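Local coordinates for phosphate-binding protein (Xanthomonas axonopodis pv. citri, PDB 5UB6) that probably serves as the periplasmic substrate-binding component of an ABC transporter for phosphate-type ligands, here holding a pyrophosphate, at residues 83-88 with 212-217. Sequence-based numbering, arbitrary orientation.
Sequences LMTERG and AVEMVR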
# COMPACT_ATOMS: atom_id res chain seq x y z
N LEU A 83 11.34 2.83 9.80
CA LEU A 83 10.45 3.54 10.72
C LEU A 83 8.98 3.25 10.39
O LEU A 83 8.66 3.04 9.23
CB LEU A 83 10.64 5.05 10.59
CG LEU A 83 11.94 5.70 11.03
CD1 LEU A 83 11.94 7.18 10.64
CD2 LEU A 83 12.14 5.57 12.53
N MET A 84 8.09 3.25 11.38
CA MET A 84 6.64 3.15 11.11
C MET A 84 6.11 4.56 10.76
O MET A 84 6.55 5.55 11.29
CB MET A 84 5.87 2.56 12.29
CG MET A 84 6.39 1.20 12.79
SD MET A 84 6.38 -0.08 11.53
CE MET A 84 4.62 -0.07 11.13
N THR A 85 5.16 4.61 9.85
CA THR A 85 4.68 5.87 9.30
C THR A 85 3.22 5.94 9.56
O THR A 85 2.50 4.95 9.40
CB THR A 85 5.04 5.94 7.82
OG1 THR A 85 6.45 5.69 7.69
CG2 THR A 85 4.70 7.29 7.20
N GLU A 86 2.80 7.11 10.01
CA GLU A 86 1.42 7.42 10.34
C GLU A 86 0.98 8.43 9.28
O GLU A 86 1.71 9.37 9.02
CB GLU A 86 1.38 8.05 11.74
CG GLU A 86 0.05 8.69 12.12
CD GLU A 86 0.17 9.66 13.30
OE1 GLU A 86 0.60 9.19 14.39
OE2 GLU A 86 -0.14 10.87 13.13
N ARG A 87 -0.17 8.21 8.65
CA ARG A 87 -0.64 9.09 7.59
C ARG A 87 -2.09 9.47 7.87
O ARG A 87 -2.90 8.63 8.30
CB ARG A 87 -0.53 8.44 6.19
CG ARG A 87 0.75 7.64 5.99
CD ARG A 87 1.45 7.76 4.66
NE ARG A 87 1.09 6.73 3.70
CZ ARG A 87 1.93 6.11 2.84
NH1 ARG A 87 3.23 6.34 2.81
NH2 ARG A 87 1.43 5.23 2.00
N GLY A 88 -2.41 10.72 7.58
CA GLY A 88 -3.77 11.24 7.84
C GLY A 88 -4.19 11.17 9.30
O GLY A 88 -5.36 11.02 9.60
N ALA A 212 1.59 2.31 7.15
CA ALA A 212 2.77 2.48 6.26
C ALA A 212 4.10 2.38 6.98
O ALA A 212 4.20 2.44 8.24
CB ALA A 212 2.67 3.82 5.52
N VAL A 213 5.14 2.18 6.19
CA VAL A 213 6.47 1.97 6.76
C VAL A 213 7.47 2.59 5.82
O VAL A 213 7.32 2.48 4.61
CB VAL A 213 6.71 0.46 7.01
CG1 VAL A 213 6.52 -0.35 5.74
CG2 VAL A 213 8.06 0.16 7.64
N GLU A 214 8.49 3.23 6.38
CA GLU A 214 9.66 3.61 5.61
C GLU A 214 10.61 2.43 5.50
O GLU A 214 10.94 1.78 6.50
CB GLU A 214 10.37 4.80 6.25
CG GLU A 214 9.46 5.99 6.52
CD GLU A 214 8.71 6.40 5.29
OE1 GLU A 214 9.38 6.86 4.28
OE2 GLU A 214 7.47 6.26 5.33
N MET A 215 11.01 2.11 4.27
CA MET A 215 11.92 0.99 3.99
C MET A 215 13.17 1.51 3.34
O MET A 215 13.11 2.42 2.50
CB MET A 215 11.30 -0.02 3.03
CG MET A 215 9.89 -0.52 3.42
SD MET A 215 9.99 -1.70 4.77
CE MET A 215 10.78 -3.08 3.92
N VAL A 216 14.30 0.91 3.67
CA VAL A 216 15.56 1.28 3.07
C VAL A 216 16.19 0.03 2.47
O VAL A 216 15.92 -1.11 2.86
CB VAL A 216 16.57 1.92 4.05
CG1 VAL A 216 16.18 3.34 4.47
CG2 VAL A 216 16.78 1.06 5.24
N ARG A 217 17.01 0.25 1.48
CA ARG A 217 17.49 -0.90 0.73
C ARG A 217 18.45 -1.79 1.51
O ARG A 217 19.17 -1.38 2.43
CB ARG A 217 18.09 -0.47 -0.60
CG ARG A 217 19.35 0.36 -0.50
CD ARG A 217 20.09 0.38 -1.83
NE ARG A 217 21.31 1.16 -1.66
CZ ARG A 217 22.52 0.67 -1.39
NH1 ARG A 217 22.77 -0.64 -1.25
NH2 ARG A 217 23.51 1.52 -1.25
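T85 and E214 meet across two antiparallel strands in one lobe of a periplasmic-binding-protein fold, the two-lobed clamp of ABC importers. T85 OG1 donates to E214 OE2 over 2.6 Å, using the anti lone pair of that oxygen, and the two side chains cross at about a right angle. E214 CG stands anti to the carbonyl carbon (chi1 -52°), and the bend at chi2 (-53°) swings the carboxylate round so that OE2 meets the hydroxyl. On the same sheet face the methyl of A212 sits over the centre of the R87 guanidinium, CB 3.6 Å from CZ.

Backbone bonds set this register. L83 and E214 form a hydrogen-bonded pair, with E214 N 2.9 Å from L83 O and a weak return bond from L83 N to E214 O. In the next such pair T85 N binds A212 O, 2.9 Å away. Between them lies the non-hydrogen-bonded pair M84 and V213, turned to the other face, where M84 SD packs loosely on V213 CG2 at 4.2 Å.

Further out, S64 also bonds E214 OE2 and W62 NE1 bonds OE1, so both oxygens of the buried carboxylate are satisfied and its rotation is fixed. F249 touches R87, whose side chain lies about 5 Å from the bound pyrophosphate; the end of strand 79-87 thus places this arginine near the ligand. R87 NH1 stays 4.9 Å from E214 OE2, so any attraction between these opposite charges acts without direct contact. On the M84 face, V213 CG2, anti to the backbone N, rests 3.3 Å from L83 O.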